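Long-range contacts in iron aquisition yersiniabactin synthesis enzyme, YbtT (Escherichia coli, PDB 6BA9), which hydrolyses thioesters with low specificity as a type II thioesterase, sustaining yersiniabactin production in pathogenic enterobacteria: residues Asp136-Leu141 / Leu160-Leu165; Ile142-Cys147 / Gly224-Pro229; Gln128-Asp133 / Asp168-Glu173; Val18-Ala23 / Val46-Arg51. The protein carries 1 engineered substitution. One frame throughout, in Å; residues are numbered along the deposited sequence.

Interaction 1 (Asp136-Leu141 / Leu160-Leu165); sequences DFIAEL and LFLPLL
Phe137 swings its ring toward helix 155-174 because its CG stands anti to the backbone N (chi1 -172°), whereas Leu162 and Leu165 carry CG beside the backbone N, anti to the carbonyl carbon; Leu162 offers its CD2 methyl to the ring, while Leu165 meets it with CB and turns CD1 to Leu141. The two helices involved, 134-144 and 155-174, lie in the helical insertion between strands 112-116 and 190-195 of the α/β-hydrolase fold, the place where the lid of this superfamily is usually found. Their local axes come no nearer than 11.9 Å and cross at 76°. Phe137 and Leu162 pass one another head to tail, with Phe137 CD2 3.7 Å from Leu162 CD2. The same methyl, Leu162 CD2, also meets Ile138 CG1 at 4.0 Å, the isoleucine lying crosswise to it; one leucine branch thus serves two neighbours on the opposing helix. Farther along, Phe137 CE2 rests 3.9 Å from Leu165 CB. The carbonyl oxygen of Leu165 lies at the edge of the Phe137 ring, near its plane, so the aromatic rim faces a polar atom there while the rest of the interface is hydrocarbon. No hydrogen bond joins the segments, and a buried interface between such widely spaced helices suits long leucine and isoleucine branches and a flat phenyl ring. Leu129, from the preceding loop, packs on both Phe137 and Leu141, and Arg166 makes a cation-pi contact with Phe137. At the far end of the contact, methyl meets methyl: Leu141 CD1 lies 3.6 Å from Leu165 CD1.

Interaction 2 (Ile142-Cys147 / Gly224-Pro229); sequences IDIGGC and GDHFYP
Gly145 turns the chain out of helix 134-144 with a positive phi of 122° and, with Gly146, lays bare backbone against Phe227, while Ile144 CA comes within 7.8 Å of His226 CA. The facing segment is the loop after strand 216-222, which in the α/β-hydrolase fold carries the histidine of the catalytic triad. Consistent with that role, His226 ND1 is hydrogen-bonded to Asp198, and its side chain touches the engineered Ala90. Phe227 does most of the touching. With CG beside its backbone N and anti to the carbonyl carbon (chi1 -65°), the ring reaches across to the helix end. Its CE2 meets Ile144 O at 3.6 Å, the oxygen lying at the ring edge near its plane. The same CE2 is 3.7 Å from Gly145 C; having no side chains, the two glycines suit a place where an aromatic ring lies so close to the main chain. The Ile144 side chain runs nearly perpendicular to that of Phe227, its CG2 4.1 Å from Phe227 CZ. That methyl also approaches the imidazole, Ile144 CG2 to His226 CD2 being 4.3 Å, and so brushes two successive rings of the loop. Phe22 adds an edge-to-face contact to Phe227. The loop is shaped by an Asx turn: Asp225 OD1 accepts from Phe227 N at 3.0 Å, met 38° above the carboxylate plane. The other oxygen, Asp225 OD2, accepts a weak bond from a water that also donates to Ile144 O at 3.3 Å.

Interaction 3 (Gln128-Asp133 / Asp168-Glu173); sequences QLSHRD and DFYATE
Hydrogen bonds to the carboxylate of Glu173 dominate this contact with the loop residues Leu129 and Ser130. Extended beyond CG, the glutamate reaches from its helix to two successive backbone N-H groups. Leu129 N donates to Glu173 OE2 at 2.7 Å in a nearly straight bond (164°), arriving on the syn side. Ser130 N donates to Glu173 OE1 at 2.8 Å along the syn lone pair, so the two amides face the two oxygens much as a bidentate partner would. Ser130 OG adds a third bond, 2.8 Å to Glu173 OE1 from 57° above the carboxylate plane; serine suits the site because its short hydroxyl reaches the oxygen its own N-H already holds. Three donors probably stabilise the charged form of the acid. Within the loop, the Arg132 side chain returns across the type I turn of Leu129-Arg132 to Gln128 O, with NE at 2.8 Å and NH2 at 3.1 Å from that oxygen. Water extends the polar set: one molecule donates to Gln128 OE1 and to Glu173 O. The Gln128 chain, bent at chi2, runs counter to that of Glu173, and its NE2 bonds to Ser125 O. The apolar component is a CH-pi contact, Leu129 CD2 lying over the face of the Phe169 ring, 3.9 Å from its centroid and 13° off the normal. Together these bonds tie the loop leading into helix 134-144 to the C-terminal half of helix 155-174, within the helical insertion that follows strand 112-116 and is typical of the lid region in α/β hydrolases.

Interaction 4 (Val18-Ala23 / Val46-Arg51); sequences VMCPFA and VTWPGR
Reaching for each other from opposed sides, Pro21 and Trp48 meet flat side to flat side, Pro21 CG lying 3.9 Å from the centroid of the five-membered indole ring in a CH-pi contact 24° off its normal. Pro21 CD continues over the same face, 3.6 Å from Trp48 CZ2; a proline suits the spot because its compact ring presents C-H groups to the aromatic. Cys20 comes obliquely, its CB 3.8 Å from Trp48 CH2. At the indole's other end Phe22 O lies near the ring plane, yet at 3.6 Å from Trp48 NE1 it forms no hydrogen bond, and this buried N-H has no partner in the model. The contact sits where the parallel neighbours 16-20 and 42-46 of the α/β-hydrolase sheet run out into loops at their C-terminal ends, beside the probable catalytic site. Val46 N donates to Met19 O at 2.9 Å, nearly straight at 165°. Val46 CG2, anti to the carbonyl carbon, crosses toward Val18 CG1 at 3.5 Å. Beyond the indole, the Arg51 guanidinium turns one face to Trp48 CB; its NH1 forms a salt bridge with Asp168 of helix 155-174, while Arg51 NH2 donates to Pro49 O at 3.2 Å.

Overall arrangement
Interactions 1 and 4 are buried and largely apolar, but one joins two helices of the insertion, probably the lid region, through leucine, isoleucine and phenylalanine, whereas the other lies at the C-terminal ends of two strands of the central sheet and adds a strand-to-strand backbone bond. Interactions 2 and 3 are at the surface, where water enters; interaction 3 rests on one carboxylate, interaction 2 on a ring against glycine backbone. Interactions 1 and 3 share helix 155-174 and touch through Leu129 and Phe137, while 1 and 2 share helix 134-144. The sheet side and the insertion meet where Arg51 of interaction 4 pairs with Asp168 of interaction 3, and where Phe169 packs on Ala23.

Interaction 1 (Asp136-Leu141 / Leu160-Leu165)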
loop_
_atom_site.group_PDB
_atom_site.type_symbol
_atom_site.label_atom_id
_atom_site.label_comp_id
_atom_site.label_asym_id
_atom_site.label_seq_id
_atom_site.Cartn_x
_atom_site.Cartn_y
_atom_site.Cartn_z
ATOM N N ASP A 136 -7.434 23.375 5.915
ATOM C CA ASP A 136 -8.455 22.412 5.513
ATOM C C ASP A 136 -7.830 21.052 5.229
ATOM O O ASP A 136 -8.425 20.012 5.548
ATOM C CB ASP A 136 -9.230 22.909 4.293
ATOM C CG ASP A 136 -10.148 24.061 4.613
ATOM O OD1 ASP A 136 -10.323 24.351 5.808
ATOM O OD2 ASP A 136 -10.689 24.662 3.666
ATOM N N PHE A 137 -6.641 21.050 4.611
ATOM C CA PHE A 137 -5.893 19.809 4.383
ATOM C C PHE A 137 -5.648 19.078 5.701
ATOM O O PHE A 137 -5.935 17.875 5.826
ATOM C CB PHE A 137 -4.567 20.162 3.693
ATOM C CG PHE A 137 -3.756 18.958 3.226
ATOM C CD1 PHE A 137 -3.782 18.545 1.907
ATOM C CD2 PHE A 137 -2.934 18.281 4.110
ATOM C CE1 PHE A 137 -3.024 17.442 1.482
ATOM C CE2 PHE A 137 -2.181 17.198 3.692
ATOM C CZ PHE A 137 -2.222 16.786 2.375
ATOM N N ILE A 138 -5.168 19.801 6.713
ATOM C CA ILE A 138 -4.900 19.207 8.019
ATOM C C ILE A 138 -6.178 18.697 8.668
ATOM O O ILE A 138 -6.191 17.614 9.255
ATOM C CB ILE A 138 -4.157 20.210 8.913
ATOM C CG1 ILE A 138 -2.728 20.358 8.371
ATOM C CG2 ILE A 138 -4.163 19.749 10.343
ATOM C CD1 ILE A 138 -1.917 21.458 9.024
ATOM N N ALA A 139 -7.276 19.445 8.556
ATOM C CA ALA A 139 -8.530 18.973 9.139
ATOM C C ALA A 139 -8.949 17.649 8.520
ATOM O O ALA A 139 -9.385 16.741 9.230
ATOM C CB ALA A 139 -9.632 20.010 8.966
ATOM N N GLU A 140 -8.779 17.505 7.202
ATOM C CA GLU A 140 -9.090 16.227 6.560
ATOM C C GLU A 140 -8.182 15.118 7.067
ATOM O O GLU A 140 -8.651 14.005 7.329
ATOM C CB GLU A 140 -8.983 16.339 5.033
ATOM C CG GLU A 140 -10.011 17.276 4.384
ATOM C CD GLU A 140 -11.439 16.836 4.614
ATOM O OE1 GLU A 140 -11.750 15.652 4.385
ATOM O OE2 GLU A 140 -12.263 17.668 5.057
ATOM N N LEU A 141 -6.882 15.392 7.200
ATOM C CA LEU A 141 -5.950 14.391 7.715
ATOM C C LEU A 141 -6.336 13.938 9.111
ATOM O O LEU A 141 -6.280 12.747 9.422
ATOM C CB LEU A 141 -4.537 14.945 7.772
ATOM C CG LEU A 141 -3.734 15.188 6.522
ATOM C CD1 LEU A 141 -2.435 15.795 6.965
ATOM C CD2 LEU A 141 -3.501 13.871 5.825
ATOM N N LEU A 160 7.547 21.053 7.688
ATOM C CA LEU A 160 8.172 19.753 7.431
ATOM C C LEU A 160 7.183 18.745 6.858
ATOM O O LEU A 160 7.449 18.110 5.826
ATOM C CB LEU A 160 8.768 19.200 8.731
ATOM C CG LEU A 160 9.640 17.936 8.678
ATOM C CD1 LEU A 160 8.855 16.658 8.577
ATOM C CD2 LEU A 160 10.629 18.002 7.527
ATOM N N PHE A 161 6.045 18.553 7.531
ATOM C CA PHE A 161 5.151 17.462 7.165
ATOM C C PHE A 161 4.315 17.779 5.939
ATOM O O PHE A 161 4.045 16.878 5.141
ATOM C CB PHE A 161 4.274 17.069 8.358
ATOM C CG PHE A 161 4.986 16.173 9.322
ATOM C CD1 PHE A 161 5.070 14.807 9.090
ATOM C CD2 PHE A 161 5.628 16.701 10.432
ATOM C CE1 PHE A 161 5.754 13.981 9.962
ATOM C CE2 PHE A 161 6.311 15.881 11.310
ATOM C CZ PHE A 161 6.376 14.519 11.075
ATOM N N LEU A 162 3.883 19.029 5.760
ATOM C CA LEU A 162 2.976 19.305 4.648
ATOM C C LEU A 162 3.598 19.053 3.290
ATOM O O LEU A 162 2.894 18.515 2.420
ATOM C CB LEU A 162 2.387 20.713 4.736
ATOM C CG LEU A 162 1.317 20.830 5.809
ATOM C CD1 LEU A 162 0.856 22.271 5.884
ATOM C CD2 LEU A 162 0.121 19.887 5.568
ATOM N N PRO A 163 4.858 19.399 3.024
ATOM C CA PRO A 163 5.412 19.051 1.708
ATOM C C PRO A 163 5.391 17.551 1.445
ATOM O O PRO A 163 5.130 17.115 0.319
ATOM C CB PRO A 163 6.834 19.627 1.769
ATOM C CG PRO A 163 6.730 20.742 2.718
ATOM C CD PRO A 163 5.760 20.283 3.780
ATOM N N LEU A 164 5.649 16.746 2.477
ATOM C CA LEU A 164 5.649 15.294 2.336
ATOM C C LEU A 164 4.243 14.768 2.109
ATOM O O LEU A 164 3.979 13.989 1.174
ATOM C CB LEU A 164 6.200 14.709 3.634
ATOM C CG LEU A 164 7.255 13.625 3.679
ATOM C CD1 LEU A 164 8.328 13.797 2.615
ATOM C CD2 LEU A 164 7.899 13.654 5.071
ATOM N N LEU A 165 3.312 15.169 2.978
ATOM C CA LEU A 165 1.942 14.699 2.870
ATOM C C LEU A 165 1.277 15.186 1.590
ATOM O O LEU A 165 0.507 14.444 0.972
ATOM C CB LEU A 165 1.153 15.197 4.077
ATOM C CG LEU A 165 1.545 14.587 5.416
ATOM C CD1 LEU A 165 1.093 15.461 6.588
ATOM C CD2 LEU A 165 0.962 13.219 5.501
#

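Interaction 2 (Ile142-Cys147 / Gly224-Pro229)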
loop_
_atom_site.group_PDB
_atom_site.type_symbol
_atom_site.label_atom_id
_atom_site.label_comp_id
_atom_site.label_asym_id
_atom_site.label_seq_id
_atom_site.Cartn_x
_atom_site.Cartn_y
_atom_site.Cartn_z
ATOM N N ILE A 142 -6.685 14.886 9.984
ATOM C CA ILE A 142 -7.065 14.517 11.337
ATOM C C ILE A 142 -8.314 13.655 11.301
ATOM O O ILE A 142 -8.404 12.634 11.999
ATOM C CB ILE A 142 -7.243 15.786 12.199
ATOM C CG1 ILE A 142 -5.897 16.460 12.430
ATOM C CG2 ILE A 142 -7.907 15.435 13.525
ATOM C CD1 ILE A 142 -6.036 17.888 12.950
ATOM N N ASP A 143 -9.286 14.026 10.462
ATOM C CA ASP A 143 -10.504 13.230 10.322
ATOM C C ASP A 143 -10.194 11.809 9.870
ATOM O O ASP A 143 -10.779 10.852 10.382
ATOM C CB ASP A 143 -11.500 13.899 9.368
ATOM C CG ASP A 143 -12.848 13.224 9.374
ATOM O OD1 ASP A 143 -13.241 12.678 10.431
ATOM O OD2 ASP A 143 -13.527 13.257 8.351
ATOM N N ILE A 144 -9.267 11.640 8.920
ATOM C CA ILE A 144 -8.903 10.288 8.486
ATOM C C ILE A 144 -8.471 9.450 9.680
ATOM O O ILE A 144 -8.831 8.270 9.796
ATOM C CB ILE A 144 -7.817 10.348 7.393
ATOM C CG1 ILE A 144 -8.392 10.930 6.095
ATOM C CG2 ILE A 144 -7.276 8.957 7.107
ATOM C CD1 ILE A 144 -7.314 11.338 5.084
ATOM N N GLY A 145 -7.670 10.029 10.563
ATOM C CA GLY A 145 -7.361 9.395 11.838
ATOM C C GLY A 145 -5.900 9.145 12.130
ATOM O O GLY A 145 -5.595 8.617 13.209
ATOM N N GLY A 146 -4.973 9.503 11.263
ATOM C CA GLY A 146 -3.574 9.247 11.545
ATOM C C GLY A 146 -2.741 10.497 11.751
ATOM O O GLY A 146 -1.547 10.490 11.446
ATOM N N CYS A 147 -3.338 11.572 12.270
ATOM C CA CYS A 147 -2.631 12.841 12.402
ATOM C C CYS A 147 -3.117 13.564 13.644
ATOM O O CYS A 147 -4.319 13.646 13.879
ATOM C CB CYS A 147 -2.930 13.726 11.196
ATOM S SG CYS A 147 -2.064 15.271 11.172
ATOM N N GLY A 224 -12.929 -3.440 11.327
ATOM C CA GLY A 224 -12.052 -2.361 11.735
ATOM C C GLY A 224 -12.323 -1.100 10.940
ATOM O O GLY A 224 -13.204 -1.052 10.078
ATOM N N ASP A 225 -11.550 -0.061 11.268
ATOM C CA ASP A 225 -11.611 1.208 10.558
ATOM C C ASP A 225 -10.477 1.255 9.526
ATOM O O ASP A 225 -9.853 0.237 9.224
ATOM C CB ASP A 225 -11.609 2.382 11.547
ATOM C CG ASP A 225 -10.317 2.524 12.325
ATOM O OD1 ASP A 225 -9.270 1.948 11.971
ATOM O OD2 ASP A 225 -10.342 3.260 13.337
ATOM N N HIS A 226 -10.189 2.449 8.993
ATOM C CA HIS A 226 -9.220 2.557 7.895
ATOM C C HIS A 226 -7.844 2.020 8.271
ATOM O O HIS A 226 -7.072 1.629 7.389
ATOM C CB HIS A 226 -9.071 4.013 7.423
ATOM C CG HIS A 226 -8.229 4.173 6.183
ATOM N ND1 HIS A 226 -8.543 3.558 4.996
ATOM C CD2 HIS A 226 -7.083 4.858 5.965
ATOM C CE1 HIS A 226 -7.626 3.861 4.089
ATOM N NE2 HIS A 226 -6.732 4.652 4.654
ATOM N N PHE A 227 -7.495 1.990 9.552
ATOM C CA PHE A 227 -6.182 1.518 9.958
ATOM C C PHE A 227 -6.175 0.048 10.381
ATOM O O PHE A 227 -5.250 -0.395 11.069
ATOM C CB PHE A 227 -5.584 2.468 10.996
ATOM C CG PHE A 227 -5.318 3.835 10.417
ATOM C CD1 PHE A 227 -4.214 4.052 9.613
ATOM C CD2 PHE A 227 -6.235 4.859 10.575
ATOM C CE1 PHE A 227 -3.989 5.288 9.031
ATOM C CE2 PHE A 227 -6.014 6.094 9.998
ATOM C CZ PHE A 227 -4.896 6.311 9.231
ATOM N N TYR A 228 -7.143 -0.727 9.906
ATOM C CA TYR A 228 -7.206 -2.152 10.222
ATOM C C TYR A 228 -5.912 -2.924 9.934
ATOM O O TYR A 228 -5.638 -3.892 10.645
ATOM C CB TYR A 228 -8.435 -2.834 9.592
ATOM C CG TYR A 228 -8.457 -2.900 8.070
ATOM C CD1 TYR A 228 -7.714 -3.851 7.387
ATOM C CD2 TYR A 228 -9.245 -2.034 7.334
ATOM C CE1 TYR A 228 -7.730 -3.911 5.992
ATOM C CE2 TYR A 228 -9.276 -2.088 5.941
ATOM C CZ TYR A 228 -8.515 -3.024 5.288
ATOM O OH TYR A 228 -8.568 -3.041 3.917
ATOM N N PRO A 229 -5.077 -2.587 8.936
ATOM C CA PRO A 229 -3.865 -3.410 8.757
ATOM C C PRO A 229 -2.955 -3.404 9.970
ATOM O O PRO A 229 -2.240 -4.388 10.220
ATOM C CB PRO A 229 -3.187 -2.805 7.523
ATOM C CG PRO A 229 -4.334 -2.212 6.748
ATOM C CD PRO A 229 -5.240 -1.624 7.827
HETATM O O HOH W 1 -9.651 6.402 12.332
#

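Interaction 3 (Gln128-Asp133 / Asp168-Glu173)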
loop_
_atom_site.group_PDB
_atom_site.type_symbol
_atom_site.label_atom_id
_atom_site.label_comp_id
_atom_site.label_asym_id
_atom_site.label_seq_id
_atom_site.Cartn_x
_atom_site.Cartn_y
_atom_site.Cartn_z
ATOM N N GLN A 128 -11.109 13.954 -0.877
ATOM C CA GLN A 128 -10.038 14.535 -1.673
ATOM C C GLN A 128 -9.430 15.696 -0.903
ATOM O O GLN A 128 -10.161 16.535 -0.364
ATOM C CB GLN A 128 -10.609 15.040 -2.996
ATOM C CG GLN A 128 -11.159 13.966 -3.879
ATOM C CD GLN A 128 -10.080 13.213 -4.581
ATOM O OE1 GLN A 128 -9.150 13.812 -5.142
ATOM N NE2 GLN A 128 -10.182 11.891 -4.570
ATOM N N LEU A 129 -8.094 15.741 -0.848
ATOM C CA LEU A 129 -7.345 16.719 -0.065
ATOM C C LEU A 129 -6.529 17.722 -0.872
ATOM O O LEU A 129 -6.258 18.810 -0.370
ATOM C CB LEU A 129 -6.354 16.007 0.863
ATOM C CG LEU A 129 -6.911 15.432 2.170
ATOM C CD1 LEU A 129 -7.806 14.244 1.895
ATOM C CD2 LEU A 129 -5.803 15.037 3.111
ATOM N N SER A 130 -6.077 17.361 -2.082
ATOM C CA SER A 130 -4.988 18.110 -2.715
ATOM C C SER A 130 -5.373 19.534 -3.073
ATOM O O SER A 130 -4.489 20.385 -3.218
ATOM C CB SER A 130 -4.540 17.425 -4.005
ATOM O OG SER A 130 -3.854 16.245 -3.740
ATOM N N HIS A 131 -6.652 19.804 -3.282
ATOM C CA HIS A 131 -7.103 21.127 -3.673
ATOM C C HIS A 131 -7.324 22.052 -2.491
ATOM O O HIS A 131 -7.770 23.190 -2.682
ATOM C CB HIS A 131 -8.413 21.008 -4.453
ATOM C CG HIS A 131 -9.526 20.408 -3.651
ATOM N ND1 HIS A 131 -9.526 19.085 -3.266
ATOM C CD2 HIS A 131 -10.663 20.948 -3.152
ATOM C CE1 HIS A 131 -10.618 18.835 -2.567
ATOM N NE2 HIS A 131 -11.325 19.948 -2.480
ATOM N N ARG A 132 -7.051 21.603 -1.270
ATOM C CA ARG A 132 -7.383 22.346 -0.071
ATOM C C ARG A 132 -6.189 23.136 0.457
ATOM O O ARG A 132 -5.025 22.746 0.288
ATOM C CB ARG A 132 -7.879 21.406 1.034
ATOM C CG ARG A 132 -9.012 20.532 0.597
ATOM C CD ARG A 132 -9.533 19.696 1.762
ATOM N NE ARG A 132 -10.519 18.732 1.293
ATOM C CZ ARG A 132 -11.835 18.902 1.339
ATOM N NH1 ARG A 132 -12.366 20.009 1.853
ATOM N NH2 ARG A 132 -12.625 17.952 0.853
ATOM N N ASP A 133 -6.487 24.258 1.108
ATOM C CA ASP A 133 -5.450 25.022 1.786
ATOM C C ASP A 133 -4.957 24.270 3.033
ATOM O O ASP A 133 -5.499 23.226 3.424
ATOM C CB ASP A 133 -5.916 26.465 2.053
ATOM C CG ASP A 133 -6.933 26.595 3.192
ATOM O OD1 ASP A 133 -7.256 25.609 3.881
ATOM O OD2 ASP A 133 -7.392 27.741 3.431
ATOM N N ASP A 168 2.495 13.042 -1.306
ATOM C CA ASP A 168 1.866 11.727 -1.292
ATOM C C ASP A 168 0.407 11.827 -1.750
ATOM O O ASP A 168 -0.060 11.034 -2.578
ATOM C CB ASP A 168 1.877 11.110 0.115
ATOM C CG ASP A 168 3.255 10.688 0.616
ATOM O OD1 ASP A 168 4.281 10.825 -0.076
ATOM O OD2 ASP A 168 3.287 10.224 1.785
ATOM N N PHE A 169 -0.345 12.781 -1.180
ATOM C CA PHE A 169 -1.758 12.902 -1.523
ATOM C C PHE A 169 -1.960 13.363 -2.966
ATOM O O PHE A 169 -2.910 12.922 -3.632
ATOM C CB PHE A 169 -2.490 13.763 -0.493
ATOM C CG PHE A 169 -2.939 12.986 0.711
ATOM C CD1 PHE A 169 -4.165 12.360 0.701
ATOM C CD2 PHE A 169 -2.150 12.883 1.835
ATOM C CE1 PHE A 169 -4.579 11.631 1.802
ATOM C CE2 PHE A 169 -2.587 12.142 2.932
ATOM C CZ PHE A 169 -3.784 11.546 2.895
ATOM N N TYR A 170 -1.075 14.218 -3.472
ATOM C CA TYR A 170 -1.150 14.572 -4.887
ATOM C C TYR A 170 -0.927 13.341 -5.764
ATOM O O TYR A 170 -1.676 13.103 -6.721
ATOM C CB TYR A 170 -0.179 15.699 -5.254
ATOM C CG TYR A 170 -0.277 16.015 -6.740
ATOM C CD1 TYR A 170 0.507 15.340 -7.678
ATOM C CD2 TYR A 170 -1.203 16.925 -7.205
ATOM C CE1 TYR A 170 0.369 15.581 -9.016
ATOM C CE2 TYR A 170 -1.331 17.185 -8.555
ATOM C CZ TYR A 170 -0.560 16.509 -9.446
ATOM O OH TYR A 170 -0.685 16.749 -10.802
ATOM N N ALA A 171 0.064 12.520 -5.426
ATOM C CA ALA A 171 0.304 11.304 -6.203
ATOM C C ALA A 171 -0.929 10.423 -6.217
ATOM O O ALA A 171 -1.338 9.912 -7.262
ATOM C CB ALA A 171 1.482 10.537 -5.614
ATOM N N THR A 172 -1.503 10.176 -5.039
ATOM C CA THR A 172 -2.567 9.197 -4.963
ATOM C C THR A 172 -3.864 9.716 -5.576
ATOM O O THR A 172 -4.638 8.920 -6.110
ATOM C CB THR A 172 -2.743 8.721 -3.506
ATOM O OG1 THR A 172 -3.550 7.539 -3.481
ATOM C CG2 THR A 172 -3.433 9.739 -2.642
ATOM N N GLU A 173 -4.119 11.035 -5.505
ATOM C CA GLU A 173 -5.357 11.583 -6.064
ATOM C C GLU A 173 -5.273 11.800 -7.574
ATOM O O GLU A 173 -6.294 11.689 -8.279
ATOM C CB GLU A 173 -5.720 12.875 -5.316
ATOM C CG GLU A 173 -6.111 12.589 -3.882
ATOM C CD GLU A 173 -6.412 13.811 -3.062
ATOM O OE1 GLU A 173 -6.295 14.954 -3.568
ATOM O OE2 GLU A 173 -6.730 13.620 -1.876
HETATM O O HOH W 2 -8.948 12.291 -7.507
HETATM O O HOH W 3 -8.183 16.855 -5.195
#

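Interaction 4 (Val18-Ala23 / Val46-Arg51)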
loop_
_atom_site.group_PDB
_atom_site.type_symbol
_atom_site.label_atom_id
_atom_site.label_comp_id
_atom_site.label_asym_id
_atom_site.label_seq_id
_atom_site.Cartn_x
_atom_site.Cartn_y
_atom_site.Cartn_z
ATOM N N VAL A 18 6.084 -7.965 0.627
ATOM C CA VAL A 18 6.528 -6.577 0.532
ATOM C C VAL A 18 5.304 -5.677 0.629
ATOM O O VAL A 18 4.380 -5.780 -0.195
ATOM C CB VAL A 18 7.284 -6.347 -0.783
ATOM C CG1 VAL A 18 7.657 -4.867 -0.966
ATOM C CG2 VAL A 18 8.540 -7.198 -0.829
ATOM N N MET A 19 5.286 -4.812 1.641
ATOM C CA MET A 19 4.138 -3.974 1.941
ATOM C C MET A 19 4.388 -2.530 1.546
ATOM O O MET A 19 5.346 -1.911 2.027
ATOM C CB MET A 19 3.824 -4.022 3.438
ATOM C CG MET A 19 2.687 -3.116 3.862
ATOM S SD MET A 19 1.103 -3.705 3.268
ATOM C CE MET A 19 0.045 -2.435 3.922
ATOM N N CYS A 20 3.468 -1.953 0.775
ATOM C CA CYS A 20 3.470 -0.547 0.390
ATOM C C CYS A 20 2.553 0.241 1.323
ATOM O O CYS A 20 1.371 -0.125 1.490
ATOM C CB CYS A 20 2.972 -0.413 -1.048
ATOM S SG CYS A 20 4.091 -1.172 -2.248
ATOM N N PRO A 21 3.033 1.316 1.939
ATOM C CA PRO A 21 2.239 2.024 2.945
ATOM C C PRO A 21 1.235 3.003 2.334
ATOM O O PRO A 21 1.238 3.310 1.138
ATOM C CB PRO A 21 3.313 2.757 3.745
ATOM C CG PRO A 21 4.347 3.080 2.740
ATOM C CD PRO A 21 4.405 1.840 1.865
ATOM N N PHE A 22 0.354 3.500 3.200
ATOM C CA PHE A 22 -0.604 4.535 2.855
ATOM C C PHE A 22 0.088 5.904 2.748
ATOM O O PHE A 22 1.264 6.082 3.104
ATOM C CB PHE A 22 -1.732 4.558 3.895
ATOM C CG PHE A 22 -1.242 4.517 5.321
ATOM C CD1 PHE A 22 -1.221 3.326 6.025
ATOM C CD2 PHE A 22 -0.773 5.670 5.937
ATOM C CE1 PHE A 22 -0.752 3.283 7.346
ATOM C CE2 PHE A 22 -0.305 5.629 7.254
ATOM C CZ PHE A 22 -0.297 4.441 7.943
ATOM N N ALA A 23 -0.653 6.874 2.224
ATOM C CA ALA A 23 -0.135 8.235 2.087
ATOM C C ALA A 23 0.185 8.799 3.463
ATOM O O ALA A 23 -0.596 8.658 4.409
ATOM C CB ALA A 23 -1.169 9.124 1.400
ATOM N N VAL A 46 8.045 -0.829 2.309
ATOM C CA VAL A 46 8.545 0.111 1.304
ATOM C C VAL A 46 8.522 1.521 1.892
ATOM O O VAL A 46 7.514 1.943 2.466
ATOM C CB VAL A 46 7.692 0.040 0.029
ATOM C CG1 VAL A 46 8.228 0.991 -1.031
ATOM C CG2 VAL A 46 7.661 -1.371 -0.518
ATOM N N THR A 47 9.628 2.249 1.741
ATOM C CA THR A 47 9.733 3.645 2.162
ATOM C C THR A 47 9.518 4.557 0.964
ATOM O O THR A 47 10.214 4.417 -0.047
ATOM C CB THR A 47 11.139 3.921 2.693
ATOM O OG1 THR A 47 11.498 2.959 3.685
ATOM C CG2 THR A 47 11.239 5.311 3.269
ATOM N N TRP A 48 8.593 5.498 1.078
ATOM C CA TRP A 48 8.458 6.522 0.053
ATOM C C TRP A 48 9.609 7.529 0.170
ATOM O O TRP A 48 9.937 7.976 1.279
ATOM C CB TRP A 48 7.137 7.265 0.200
ATOM C CG TRP A 48 5.848 6.465 0.100
ATOM C CD1 TRP A 48 4.686 6.772 0.734
ATOM C CD2 TRP A 48 5.578 5.279 -0.686
ATOM N NE1 TRP A 48 3.701 5.871 0.401
ATOM C CE2 TRP A 48 4.219 4.942 -0.453
ATOM C CE3 TRP A 48 6.331 4.471 -1.541
ATOM C CZ2 TRP A 48 3.605 3.847 -1.041
ATOM C CZ3 TRP A 48 5.708 3.371 -2.128
ATOM C CH2 TRP A 48 4.351 3.078 -1.867
ATOM N N PRO A 49 10.261 7.887 -0.931
ATOM C CA PRO A 49 11.304 8.915 -0.864
ATOM C C PRO A 49 10.839 10.154 -0.104
ATOM O O PRO A 49 9.665 10.559 -0.152
ATOM C CB PRO A 49 11.594 9.203 -2.341
ATOM C CG PRO A 49 11.333 7.882 -3.015
ATOM C CD PRO A 49 10.158 7.297 -2.277
ATOM N N GLY A 50 11.776 10.717 0.659
ATOM C CA GLY A 50 11.570 11.943 1.395
ATOM C C GLY A 50 11.523 11.784 2.898
ATOM O O GLY A 50 11.380 12.795 3.599
ATOM N N ARG A 51 11.588 10.564 3.419
ATOM C CA ARG A 51 11.494 10.341 4.851
ATOM C C ARG A 51 12.330 9.129 5.218
ATOM O O ARG A 51 12.794 8.377 4.350
ATOM C CB ARG A 51 10.042 10.109 5.277
ATOM C CG ARG A 51 9.470 8.772 4.787
ATOM C CD ARG A 51 8.004 8.879 4.314
ATOM N NE ARG A 51 7.912 9.554 3.015
ATOM C CZ ARG A 51 6.779 9.952 2.446
ATOM N NH1 ARG A 51 5.610 9.778 3.067
ATOM N NH2 ARG A 51 6.821 10.553 1.272
#